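Local coordinates for major capsid protein P2 (Pseudoalteromonas phage pm2, PDB 2VVF) that forms the capsid shell of the virus as its major coat protein, a homotrimer whose subunits each have a double jelly-roll fold, at residues A[180-185]-A[246-251]; A[149-154]-A[253-258]; A[160-165]-A[239-244]. All coordinates share one frame; numbering follows the deposited sequence.

Contact 1: residues A[180-185]-A[246-251]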
ATOM      1  N   ALA A 180      17.317 -22.906  13.876  1.00 31.41           N
ATOM      2  CA  ALA A 180      17.007 -22.245  15.139  1.00 31.34           C
ATOM      3  C   ALA A 180      18.167 -21.509  15.810  1.00 35.39           C
ATOM      4  O   ALA A 180      17.948 -20.719  16.729  1.00 35.15           O
ATOM      5  CB  ALA A 180      16.371 -23.229  16.108  1.00 32.03           C
ATOM      6  N   GLY A 181      19.395 -21.765  15.366  1.00 31.75           N
ATOM      7  CA  GLY A 181      20.559 -21.140  15.989  1.00 31.43           C
ATOM      8  C   GLY A 181      21.420 -20.257  15.087  1.00 35.05           C
ATOM      9  O   GLY A 181      22.633 -20.166  15.282  1.00 34.68           O
ATOM     10  N   VAL A 182      20.797 -19.583  14.124  1.00 31.21           N
ATOM     11  CA  VAL A 182      21.533 -18.693  13.232  1.00 30.82           C
ATOM     12  C   VAL A 182      21.624 -17.284  13.821  1.00 34.60           C
ATOM     13  O   VAL A 182      20.606 -16.644  14.082  1.00 34.21           O
ATOM     14  CB  VAL A 182      20.947 -18.695  11.806  1.00 34.47           C
ATOM     15  CG1 VAL A 182      21.675 -17.687  10.927  1.00 34.18           C
ATOM     16  CG2 VAL A 182      21.031 -20.090  11.203  1.00 34.21           C
ATOM     17  N   ASP A 183      22.848 -16.823  14.050  1.00 31.05           N
ATOM     18  CA  ASP A 183      23.086 -15.507  14.638  1.00 30.78           C
ATOM     19  C   ASP A 183      23.231 -14.418  13.579  1.00 33.75           C
ATOM     20  O   ASP A 183      22.620 -13.351  13.679  1.00 33.27           O
ATOM     21  CB  ASP A 183      24.348 -15.536  15.504  1.00 32.79           C
ATOM     22  CG  ASP A 183      24.170 -16.355  16.765  1.00 45.19           C
ATOM     23  OD1 ASP A 183      23.091 -16.264  17.390  1.00 46.08           O
ATOM     24  OD2 ASP A 183      25.115 -17.085  17.136  1.00 52.31           O
ATOM     25  N   ALA A 184      24.071 -14.681  12.586  1.00 29.45           N
ATOM     26  CA  ALA A 184      24.319 -13.719  11.524  1.00 28.81           C
ATOM     27  C   ALA A 184      24.655 -14.441  10.229  1.00 31.78           C
ATOM     28  O   ALA A 184      25.072 -15.598  10.243  1.00 31.24           O
ATOM     29  CB  ALA A 184      25.447 -12.777  11.915  1.00 29.48           C
ATOM     30  N   VAL A 185      24.461 -13.751   9.112  1.00 27.70           N
ATOM     31  CA  VAL A 185      24.736 -14.324   7.804  1.00 27.16           C
ATOM     32  C   VAL A 185      25.380 -13.288   6.898  1.00 30.71           C
ATOM     33  O   VAL A 185      25.162 -12.089   7.052  1.00 30.44           O
ATOM     34  CB  VAL A 185      23.458 -14.909   7.160  1.00 30.85           C
ATOM     35  CG1 VAL A 185      23.759 -15.450   5.764  1.00 30.51           C
ATOM     36  CG2 VAL A 185      22.859 -15.992   8.048  1.00 30.60           C
ATOM     37  N   ILE A 246      27.326 -18.558   7.101  1.00 32.23           N
ATOM     38  CA  ILE A 246      26.391 -18.608   8.219  1.00 32.17           C
ATOM     39  C   ILE A 246      27.055 -18.787   9.576  1.00 36.72           C
ATOM     40  O   ILE A 246      27.789 -19.751   9.800  1.00 36.29           O
ATOM     41  CB  ILE A 246      25.306 -19.674   7.994  1.00 35.13           C
ATOM     42  CG1 ILE A 246      24.577 -19.422   6.672  1.00 35.43           C
ATOM     43  CG2 ILE A 246      24.331 -19.697   9.161  1.00 35.80           C
ATOM     44  CD1 ILE A 246      24.874 -20.452   5.607  1.00 41.73           C
ATOM     45  N   ASP A 247      26.764 -17.865  10.489  1.00 33.78           N
ATOM     46  CA  ASP A 247      27.289 -17.931  11.847  1.00 33.88           C
ATOM     47  C   ASP A 247      26.201 -18.497  12.750  1.00 38.40           C
ATOM     48  O   ASP A 247      25.259 -17.795  13.117  1.00 38.03           O
ATOM     49  CB  ASP A 247      27.701 -16.539  12.333  1.00 35.76           C
ATOM     50  CG  ASP A 247      29.124 -16.181  11.941  1.00 45.92           C
ATOM     51  OD1 ASP A 247      29.687 -16.851  11.048  1.00 46.52           O
ATOM     52  OD2 ASP A 247      29.677 -15.222  12.520  1.00 51.62           O
ATOM     53  N   SER A 248      26.323 -19.777  13.083  1.00 35.57           N
ATOM     54  CA  SER A 248      25.334 -20.447  13.918  1.00 35.72           C
ATOM     55  C   SER A 248      25.822 -20.645  15.350  1.00 40.43           C
ATOM     56  O   SER A 248      26.991 -20.421  15.658  1.00 39.98           O
ATOM     57  CB  SER A 248      24.946 -21.794  13.301  1.00 39.14           C
ATOM     58  OG  SER A 248      23.748 -22.297  13.869  1.00 47.58           O
ATOM     59  N   THR A 249      24.909 -21.069  16.218  1.00 37.70           N
ATOM     60  CA  THR A 249      25.224 -21.318  17.619  1.00 37.86           C
ATOM     61  C   THR A 249      24.867 -22.761  17.942  1.00 42.36           C
ATOM     62  O   THR A 249      25.110 -23.248  19.048  1.00 42.01           O
ATOM     63  CB  THR A 249      24.466 -20.348  18.545  1.00 46.72           C
ATOM     64  OG1 THR A 249      23.056 -20.496  18.344  1.00 48.20           O
ATOM     65  CG2 THR A 249      24.862 -18.911  18.247  1.00 44.65           C
ATOM     66  N   MET A 250      24.283 -23.437  16.959  1.00 39.23           N
ATOM     67  CA  MET A 250      23.859 -24.819  17.116  1.00 39.06           C
ATOM     68  C   MET A 250      24.399 -25.672  15.979  1.00 42.86           C
ATOM     69  O   MET A 250      24.725 -25.165  14.908  1.00 42.56           O
ATOM     70  CB  MET A 250      22.331 -24.894  17.097  1.00 41.43           C
ATOM     71  CG  MET A 250      21.682 -24.918  18.462  1.00 45.28           C
ATOM     72  SD  MET A 250      19.911 -24.606  18.348  1.00 49.68           S
ATOM     73  CE  MET A 250      19.876 -22.816  18.500  1.00 46.40           C
ATOM     74  N   ASP A 251      24.472 -26.977  16.207  1.00 39.41           N
ATOM     75  CA  ASP A 251      24.913 -27.900  15.173  1.00 39.21           C
ATOM     76  C   ASP A 251      23.673 -28.640  14.691  1.00 42.02           C
ATOM     77  O   ASP A 251      23.221 -29.590  15.329  1.00 41.84           O
ATOM     78  CB  ASP A 251      25.938 -28.888  15.728  1.00 41.31           C
ATOM     79  CG  ASP A 251      27.179 -28.985  14.862  1.00 53.15           C
ATOM     80  OD1 ASP A 251      27.128 -29.677  13.822  1.00 54.07           O
ATOM     81  OD2 ASP A 251      28.201 -28.362  15.220  1.00 59.47           O
TER

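Contact 2: residues A[149-154]-A[253-258]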
ATOM      1  N   ASN A 149      14.058 -26.634  -2.745  1.00 26.43           N
ATOM      2  CA  ASN A 149      14.427 -27.082  -1.408  1.00 26.53           C
ATOM      3  C   ASN A 149      15.848 -27.634  -1.360  1.00 30.81           C
ATOM      4  O   ASN A 149      16.255 -28.398  -2.235  1.00 30.41           O
ATOM      5  CB  ASN A 149      13.447 -28.169  -0.947  1.00 27.56           C
ATOM      6  CG  ASN A 149      13.061 -28.030   0.509  1.00 52.07           C
ATOM      7  OD1 ASN A 149      13.477 -27.090   1.189  1.00 48.90           O
ATOM      8  ND2 ASN A 149      12.255 -28.965   0.997  1.00 43.04           N
ATOM      9  N   PHE A 150      16.587 -27.263  -0.318  1.00 27.71           N
ATOM     10  CA  PHE A 150      17.952 -27.744  -0.125  1.00 27.68           C
ATOM     11  C   PHE A 150      18.212 -27.980   1.362  1.00 32.03           C
ATOM     12  O   PHE A 150      17.764 -27.209   2.209  1.00 31.70           O
ATOM     13  CB  PHE A 150      18.973 -26.746  -0.678  1.00 29.43           C
ATOM     14  CG  PHE A 150      18.762 -26.396  -2.123  1.00 30.91           C
ATOM     15  CD1 PHE A 150      19.224 -27.231  -3.126  1.00 33.93           C
ATOM     16  CD2 PHE A 150      18.120 -25.221  -2.478  1.00 33.02           C
ATOM     17  CE1 PHE A 150      19.033 -26.912  -4.457  1.00 34.78           C
ATOM     18  CE2 PHE A 150      17.925 -24.896  -3.807  1.00 35.86           C
ATOM     19  CZ  PHE A 150      18.384 -25.743  -4.798  1.00 33.96           C
ATOM     20  N   PHE A 151      18.927 -29.056   1.676  1.00 28.85           N
ATOM     21  CA  PHE A 151      19.243 -29.381   3.062  1.00 28.77           C
ATOM     22  C   PHE A 151      20.751 -29.392   3.269  1.00 33.41           C
ATOM     23  O   PHE A 151      21.481 -30.079   2.555  1.00 33.10           O
ATOM     24  CB  PHE A 151      18.638 -30.730   3.454  1.00 30.34           C
ATOM     25  CG  PHE A 151      17.141 -30.707   3.572  1.00 31.67           C
ATOM     26  CD1 PHE A 151      16.532 -30.499   4.798  1.00 34.63           C
ATOM     27  CD2 PHE A 151      16.342 -30.878   2.452  1.00 33.60           C
ATOM     28  CE1 PHE A 151      15.154 -30.470   4.908  1.00 35.48           C
ATOM     29  CE2 PHE A 151      14.965 -30.854   2.555  1.00 36.30           C
ATOM     30  CZ  PHE A 151      14.369 -30.649   3.784  1.00 34.48           C
ATOM     31  N   LYS A 152      21.218 -28.604   4.229  1.00 30.08           N
ATOM     32  CA  LYS A 152      22.644 -28.516   4.493  1.00 29.78           C
ATOM     33  C   LYS A 152      22.939 -28.483   5.985  1.00 33.84           C
ATOM     34  O   LYS A 152      22.116 -28.036   6.782  1.00 33.33           O
ATOM     35  CB  LYS A 152      23.242 -27.292   3.798  1.00 31.90           C
ATOM     36  CG  LYS A 152      23.857 -27.599   2.444  1.00 41.07           C
ATOM     37  CD  LYS A 152      23.246 -26.747   1.351  1.00 47.81           C
ATOM     38  CE  LYS A 152      23.311 -27.453   0.009  1.00 56.34           C
ATOM     39  NZ  LYS A 152      23.988 -26.624  -1.023  1.00 64.70           N
ATOM     40  N   GLN A 153      24.119 -28.968   6.354  1.00 30.85           N
ATOM     41  CA  GLN A 153      24.521 -29.014   7.751  1.00 30.73           C
ATOM     42  C   GLN A 153      25.127 -27.700   8.221  1.00 35.21           C
ATOM     43  O   GLN A 153      26.008 -27.135   7.570  1.00 34.82           O
ATOM     44  CB  GLN A 153      25.507 -30.159   7.993  1.00 31.80           C
ATOM     45  CG  GLN A 153      25.876 -30.362   9.455  1.00 38.36           C
ATOM     46  CD  GLN A 153      24.746 -30.971  10.260  1.00 50.73           C
ATOM     47  OE1 GLN A 153      23.728 -31.388   9.708  1.00 44.76           O
ATOM     48  NE2 GLN A 153      24.921 -31.028  11.576  1.00 41.14           N
ATOM     49  N   LEU A 154      24.648 -27.225   9.365  1.00 32.15           N
ATOM     50  CA  LEU A 154      25.158 -25.998   9.956  1.00 32.24           C
ATOM     51  C   LEU A 154      25.949 -26.381  11.187  1.00 37.05           C
ATOM     52  O   LEU A 154      25.602 -27.319  11.901  1.00 36.36           O
ATOM     53  CB  LEU A 154      24.017 -25.061  10.351  1.00 32.18           C
ATOM     54  CG  LEU A 154      23.383 -24.266   9.211  1.00 36.69           C
ATOM     55  CD1 LEU A 154      22.446 -23.202   9.760  1.00 36.94           C
ATOM     56  CD2 LEU A 154      24.450 -23.648   8.320  1.00 38.74           C
ATOM     57  N   GLN A 253      20.862 -29.429  10.969  1.00 33.57           N
ATOM     58  CA  GLN A 253      20.702 -29.463   9.523  1.00 32.74           C
ATOM     59  C   GLN A 253      19.657 -28.422   9.154  1.00 35.46           C
ATOM     60  O   GLN A 253      18.508 -28.491   9.594  1.00 34.58           O
ATOM     61  CB  GLN A 253      20.256 -30.840   9.032  1.00 33.97           C
ATOM     62  CG  GLN A 253      19.850 -30.838   7.563  1.00 45.26           C
ATOM     63  CD  GLN A 253      19.407 -32.195   7.065  1.00 59.06           C
ATOM     64  OE1 GLN A 253      20.212 -32.977   6.567  1.00 53.96           O
ATOM     65  NE2 GLN A 253      18.112 -32.465   7.158  1.00 49.07           N
ATOM     66  N   ALA A 254      20.077 -27.435   8.373  1.00 32.21           N
ATOM     67  CA  ALA A 254      19.194 -26.357   7.964  1.00 31.78           C
ATOM     68  C   ALA A 254      18.517 -26.658   6.638  1.00 34.72           C
ATOM     69  O   ALA A 254      19.105 -27.281   5.755  1.00 34.33           O
ATOM     70  CB  ALA A 254      19.974 -25.056   7.864  1.00 32.56           C
ATOM     71  N   GLU A 255      17.283 -26.194   6.496  1.00 30.57           N
ATOM     72  CA  GLU A 255      16.569 -26.340   5.239  1.00 29.80           C
ATOM     73  C   GLU A 255      16.672 -24.998   4.529  1.00 32.71           C
ATOM     74  O   GLU A 255      16.113 -24.001   4.987  1.00 32.19           O
ATOM     75  CB  GLU A 255      15.100 -26.705   5.466  1.00 31.03           C
ATOM     76  CG  GLU A 255      14.333 -26.893   4.165  1.00 39.63           C
ATOM     77  CD  GLU A 255      12.840 -27.069   4.366  1.00 53.95           C
ATOM     78  OE1 GLU A 255      12.410 -27.327   5.512  1.00 45.86           O
ATOM     79  OE2 GLU A 255      12.099 -26.970   3.365  1.00 44.49           O
ATOM     80  N   ILE A 256      17.440 -24.964   3.446  1.00 28.54           N
ATOM     81  CA  ILE A 256      17.633 -23.735   2.689  1.00 27.99           C
ATOM     82  C   ILE A 256      16.610 -23.614   1.562  1.00 30.83           C
ATOM     83  O   ILE A 256      16.601 -24.420   0.630  1.00 30.34           O
ATOM     84  CB  ILE A 256      19.074 -23.617   2.147  1.00 31.18           C
ATOM     85  CG1 ILE A 256      20.095 -23.696   3.288  1.00 31.68           C
ATOM     86  CG2 ILE A 256      19.247 -22.317   1.375  1.00 31.83           C
ATOM     87  CD1 ILE A 256      19.903 -22.650   4.361  1.00 40.00           C
ATOM     88  N   ILE A 257      15.755 -22.600   1.650  1.00 26.56           N
ATOM     89  CA  ILE A 257      14.744 -22.357   0.628  1.00 25.85           C
ATOM     90  C   ILE A 257      15.239 -21.280  -0.327  1.00 28.78           C
ATOM     91  O   ILE A 257      15.580 -20.177   0.096  1.00 28.42           O
ATOM     92  CB  ILE A 257      13.395 -21.946   1.252  1.00 28.85           C
ATOM     93  CG1 ILE A 257      12.986 -22.939   2.340  1.00 29.19           C
ATOM     94  CG2 ILE A 257      12.315 -21.852   0.179  1.00 29.31           C
ATOM     95  CD1 ILE A 257      12.909 -24.364   1.856  1.00 36.27           C
ATOM     96  N   VAL A 258      15.287 -21.604  -1.614  1.00 24.65           N
ATOM     97  CA  VAL A 258      15.732 -20.646  -2.619  1.00 23.99           C
ATOM     98  C   VAL A 258      14.616 -20.367  -3.615  1.00 27.54           C
ATOM     99  O   VAL A 258      14.147 -21.270  -4.306  1.00 27.03           O
ATOM    100  CB  VAL A 258      17.008 -21.122  -3.333  1.00 27.57           C
ATOM    101  CG1 VAL A 258      17.498 -20.062  -4.313  1.00 27.24           C
ATOM    102  CG2 VAL A 258      18.086 -21.471  -2.325  1.00 27.30           C
TER

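Contact 3: residues A[160-165]-A[239-244]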
ATOM      1  N   GLU A 160      29.739 -22.420   5.570  1.00 32.93           N
ATOM      2  CA  GLU A 160      29.690 -21.776   4.263  1.00 32.42           C
ATOM      3  C   GLU A 160      28.977 -22.650   3.234  1.00 36.02           C
ATOM      4  O   GLU A 160      29.283 -23.833   3.090  1.00 35.67           O
ATOM      5  CB  GLU A 160      31.101 -21.437   3.781  1.00 33.71           C
ATOM      6  CG  GLU A 160      31.810 -20.396   4.631  1.00 43.20           C
ATOM      7  CD  GLU A 160      33.052 -19.845   3.958  1.00 61.97           C
ATOM      8  OE1 GLU A 160      33.129 -19.892   2.715  1.00 55.11           O
ATOM      9  OE2 GLU A 160      33.958 -19.372   4.675  1.00 56.24           O
ATOM     10  N   ILE A 161      28.018 -22.060   2.528  1.00 32.33           N
ATOM     11  CA  ILE A 161      27.253 -22.771   1.511  1.00 31.93           C
ATOM     12  C   ILE A 161      27.439 -22.107   0.148  1.00 35.27           C
ATOM     13  O   ILE A 161      26.861 -21.055  -0.122  1.00 34.71           O
ATOM     14  CB  ILE A 161      25.765 -22.850   1.892  1.00 35.01           C
ATOM     15  CG1 ILE A 161      25.602 -23.573   3.230  1.00 35.48           C
ATOM     16  CG2 ILE A 161      24.968 -23.539   0.794  1.00 35.58           C
ATOM     17  CD1 ILE A 161      24.408 -23.109   4.034  1.00 42.90           C
ATOM     18  N   ALA A 162      28.251 -22.725  -0.703  1.00 31.63           N
ATOM     19  CA  ALA A 162      28.536 -22.172  -2.023  1.00 31.36           C
ATOM     20  C   ALA A 162      28.132 -23.092  -3.171  1.00 34.98           C
ATOM     21  O   ALA A 162      28.430 -22.809  -4.332  1.00 34.44           O
ATOM     22  CB  ALA A 162      30.013 -21.812  -2.131  1.00 32.07           C
ATOM     23  N   ASP A 163      27.457 -24.191  -2.851  1.00 31.52           N
ATOM     24  CA  ASP A 163      27.042 -25.151  -3.870  1.00 31.21           C
ATOM     25  C   ASP A 163      25.583 -25.019  -4.302  1.00 34.63           C
ATOM     26  O   ASP A 163      24.975 -25.988  -4.751  1.00 34.38           O
ATOM     27  CB  ASP A 163      27.343 -26.584  -3.423  1.00 33.08           C
ATOM     28  CG  ASP A 163      26.623 -26.962  -2.142  1.00 43.73           C
ATOM     29  OD1 ASP A 163      26.174 -26.050  -1.415  1.00 44.11           O
ATOM     30  OD2 ASP A 163      26.514 -28.175  -1.859  1.00 50.06           O
ATOM     31  N   LEU A 164      25.030 -23.817  -4.185  1.00 30.72           N
ATOM     32  CA  LEU A 164      23.647 -23.583  -4.588  1.00 30.31           C
ATOM     33  C   LEU A 164      23.554 -23.510  -6.110  1.00 33.92           C
ATOM     34  O   LEU A 164      24.371 -22.858  -6.760  1.00 33.50           O
ATOM     35  CB  LEU A 164      23.109 -22.296  -3.954  1.00 30.23           C
ATOM     36  CG  LEU A 164      22.754 -22.376  -2.467  1.00 34.73           C
ATOM     37  CD1 LEU A 164      22.204 -21.050  -1.969  1.00 34.71           C
ATOM     38  CD2 LEU A 164      21.771 -23.508  -2.194  1.00 36.91           C
ATOM     39  N   PRO A 165      22.567 -24.198  -6.676  1.00 30.19           N
ATOM     40  CA  PRO A 165      22.387 -24.219  -8.125  1.00 29.83           C
ATOM     41  C   PRO A 165      22.355 -22.809  -8.706  1.00 33.30           C
ATOM     42  O   PRO A 165      21.732 -21.909  -8.143  1.00 32.86           O
ATOM     43  CB  PRO A 165      21.026 -24.896  -8.298  1.00 31.59           C
ATOM     44  CG  PRO A 165      20.879 -25.753  -7.088  1.00 36.00           C
ATOM     45  CD  PRO A 165      21.540 -24.991  -5.977  1.00 31.64           C
ATOM     46  N   ILE A 239      29.382 -15.603 -13.160  1.00 32.11           N
ATOM     47  CA  ILE A 239      29.635 -15.613 -11.722  1.00 31.73           C
ATOM     48  C   ILE A 239      30.505 -16.817 -11.382  1.00 35.38           C
ATOM     49  O   ILE A 239      30.197 -17.944 -11.770  1.00 34.77           O
ATOM     50  CB  ILE A 239      28.328 -15.626 -10.907  1.00 34.75           C
ATOM     51  CG1 ILE A 239      27.652 -14.254 -10.956  1.00 35.10           C
ATOM     52  CG2 ILE A 239      28.607 -16.037  -9.466  1.00 35.25           C
ATOM     53  CD1 ILE A 239      26.261 -14.236 -10.357  1.00 41.57           C
ATOM     54  N   GLN A 240      31.596 -16.572 -10.665  1.00 32.47           N
ATOM     55  CA  GLN A 240      32.520 -17.636 -10.294  1.00 32.38           C
ATOM     56  C   GLN A 240      32.224 -18.212  -8.918  1.00 36.25           C
ATOM     57  O   GLN A 240      32.468 -19.392  -8.665  1.00 36.18           O
ATOM     58  CB  GLN A 240      33.963 -17.129 -10.344  1.00 33.79           C
ATOM     59  CG  GLN A 240      34.939 -18.105 -10.975  1.00 51.32           C
ATOM     60  CD  GLN A 240      34.796 -18.173 -12.482  1.00 71.82           C
ATOM     61  OE1 GLN A 240      35.464 -17.445 -13.214  1.00 67.29           O
ATOM     62  NE2 GLN A 240      33.910 -19.044 -12.953  1.00 64.70           N
ATOM     63  N   ASP A 241      31.708 -17.376  -8.023  1.00 32.53           N
ATOM     64  CA  ASP A 241      31.416 -17.808  -6.662  1.00 32.01           C
ATOM     65  C   ASP A 241      30.176 -17.143  -6.071  1.00 34.98           C
ATOM     66  O   ASP A 241      30.078 -15.919  -6.008  1.00 34.57           O
ATOM     67  CB  ASP A 241      32.627 -17.565  -5.756  1.00 33.73           C
ATOM     68  CG  ASP A 241      32.532 -18.308  -4.436  1.00 43.03           C
ATOM     69  OD1 ASP A 241      32.540 -19.558  -4.449  1.00 43.69           O
ATOM     70  OD2 ASP A 241      32.464 -17.642  -3.382  1.00 48.08           O
ATOM     71  N   LEU A 242      29.236 -17.974  -5.634  1.00 30.93           N
ATOM     72  CA  LEU A 242      28.009 -17.519  -4.991  1.00 30.47           C
ATOM     73  C   LEU A 242      28.059 -18.168  -3.612  1.00 34.14           C
ATOM     74  O   LEU A 242      27.784 -19.361  -3.466  1.00 33.78           O
ATOM     75  CB  LEU A 242      26.793 -18.021  -5.773  1.00 30.45           C
ATOM     76  CG  LEU A 242      25.437 -17.359  -5.526  1.00 35.00           C
ATOM     77  CD1 LEU A 242      25.070 -17.392  -4.050  1.00 35.14           C
ATOM     78  CD2 LEU A 242      25.417 -15.939  -6.064  1.00 37.30           C
ATOM     79  N   ARG A 243      28.489 -17.400  -2.616  1.00 30.33           N
ATOM     80  CA  ARG A 243      28.693 -17.943  -1.281  1.00 30.04           C
ATOM     81  C   ARG A 243      27.824 -17.376  -0.165  1.00 34.02           C
ATOM     82  O   ARG A 243      27.424 -16.213  -0.190  1.00 33.75           O
ATOM     83  CB  ARG A 243      30.171 -17.829  -0.906  1.00 29.68           C
ATOM     84  CG  ARG A 243      30.524 -18.365   0.464  1.00 38.12           C
ATOM     85  CD  ARG A 243      32.029 -18.449   0.615  1.00 44.69           C
ATOM     86  NE  ARG A 243      32.667 -18.936  -0.605  1.00 48.70           N
ATOM     87  CZ  ARG A 243      33.032 -20.198  -0.802  1.00 59.17           C
ATOM     88  NH1 ARG A 243      32.832 -21.102   0.146  1.00 44.55           N
ATOM     89  NH2 ARG A 243      33.600 -20.556  -1.945  1.00 44.78           N
ATOM     90  N   LEU A 244      27.581 -18.212   0.838  1.00 30.62           N
ATOM     91  CA  LEU A 244      26.792 -17.841   2.003  1.00 30.54           C
ATOM     92  C   LEU A 244      27.585 -18.226   3.249  1.00 34.52           C
ATOM     93  O   LEU A 244      27.958 -19.385   3.417  1.00 34.07           O
ATOM     94  CB  LEU A 244      25.462 -18.600   1.988  1.00 30.65           C
ATOM     95  CG  LEU A 244      24.194 -17.904   2.487  1.00 35.43           C
ATOM     96  CD1 LEU A 244      23.909 -16.647   1.682  1.00 35.61           C
ATOM     97  CD2 LEU A 244      23.015 -18.864   2.413  1.00 37.96           C
TER
HETATM   98  O   HOH W   1      30.108 -21.178  -5.064  1.00 24.04           O

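Contact 1: residues A[180-185]-A[246-251]
Strands 182-185 and 246-248 run antiparallel at 160°, and the register slips by one residue where Asp183 and Ala184 both face Asp247. Asp247 O takes Asp183 N at 2.8 Å and, more weakly, Ala184 N, while Asp247 N returns a bond to Ala184 O at 2.8 Å. Just before the bulge, Gly181 O is gripped by three donors. Thr249 N reaches Gly181 O in the carbonyl plane at 2.6 Å, Ser248 OG lies above that plane at 2.8 Å from Gly181 O, and Thr249 OG1 comes in tilted, 3.1 Å from the same oxygen. Ser248 can do this because its OG swings anti to its own backbone N (chi1 -164°), which lays the hydroxyl over the glycine carbonyl. Val182, Val185 and Ile246 form an apolar patch on the face they share with Ser248: Ile246 CG2 sits 3.8 Å from Val182 CG1, and Ile246 CG1 lies alongside Val185 CG2 at 4.1 Å. Tyr219 packs onto the two valines. On the other face Asp247 OD1 is hydrogen-bonded to Thr158 in the neighbouring edge strand. The arrangement is a classic beta bulge in the central strand pair of a four-stranded jelly-roll sheet.

Contact 2: residues A[149-154]-A[253-258]
This is a regular antiparallel strand pair in the C-terminal jelly roll, joining the C-terminal part of strand 143-154 to strand 252-263, which strand 171-178 flanks in turn. Two hydrogen-bonded pairs hold it: Lys152 and Ala254 exchange bonds, with Lys152 N to Ala254 O at 2.9 Å and Ala254 N to Lys152 O at 2.7 Å, and Phe150 and Ile256 do likewise, Ile256 N reaching Phe150 O at 2.6 Å while the return bond is weak. On the face of Phe151 and Glu255 the glutamate lies beside the ring and points the same way. Glu255 CG sits over one face of the ring, 4.1 Å from the Phe151 centroid, a CH-pi contact reached because the chain is extended with CG anti to the backbone N (chi1 -179°). Ring and carboxylate planes are 20° apart. The opposite face is largely apolar, Lys152 excepted: Phe150 CE2 meets Val258 CG2 at 3.7 Å, with Ile256 O near the ring plane at its edge, and Leu154 CD1 rests on Ala254 CB at 3.6 Å. The backbone bonds thus set the register, while the aliphatic stem of Glu255 lets an acid contribute apolar packing as well as a charge.

Contact 3: residues A[160-165]-A[239-244]
The guanidinium of Arg243 has the methyl of Ala162 on one face, with CB 3.6 Å above the plane and displaced toward the rim; Ala162 CB is 3.7 Å from Arg243 CZ. The Asp241 carboxylate engages NE and NH2 of the same group: Arg243 NE bonds to the syn lone pair of Asp241 OD2 at 3.1 Å, the oxygen standing 19° out of the guanidinium plane, and NH2 makes a weaker bond to OD1. Glu160 supplies a second acid from the other strand. Its carboxylate, turned 77° from the guanidinium, forms a salt bridge from OE1 to Arg243 NH1, although the exact place of OE1 is less sure. The arginine chain runs out extended and then bends at chi3 (-41°), which carries the guanidinium over Ala162 and between the two acids. Next to this network the backbones join through Ile161 N, 2.8 Å from Leu244 O, whereas the return bond from Leu244 N is weak. Past Ile161, Ala162 CA lies 3.2 Å from Leu242 O, and a water within hydrogen-bonding distance of Ala162 O and Asp241 OD1 links the two segments. Leu244 and Leu242 pack against Phe187 of the next strand. If Glu160 is placed correctly, Arg243 sits between two carboxylates, which would favour their ionised forms, offset their repulsion and add a side-chain link between strand 157-161 and its neighbour.

In the fold
From the N terminus, the chain passes through the first jelly roll before strand 143-154 opens the longest of the three loops, which contact 2 closes only when strand 252-263 returns. Contacts 1 and 3 both lie within that span. They cross each other, since 160-165 precedes 180-185 and 239-244 precedes 246-251. Both use strand 242-248: contact 3 joins it to the edge strand 157-161, contact 1 to strand 182-189 on its other side. Contact 2 belongs to the second sheet of the same jelly roll. Leu154 meets Val182 and Ile246 of contact 1, and Lys152 meets Ile161 of contact 3, so the two sheets are packed together.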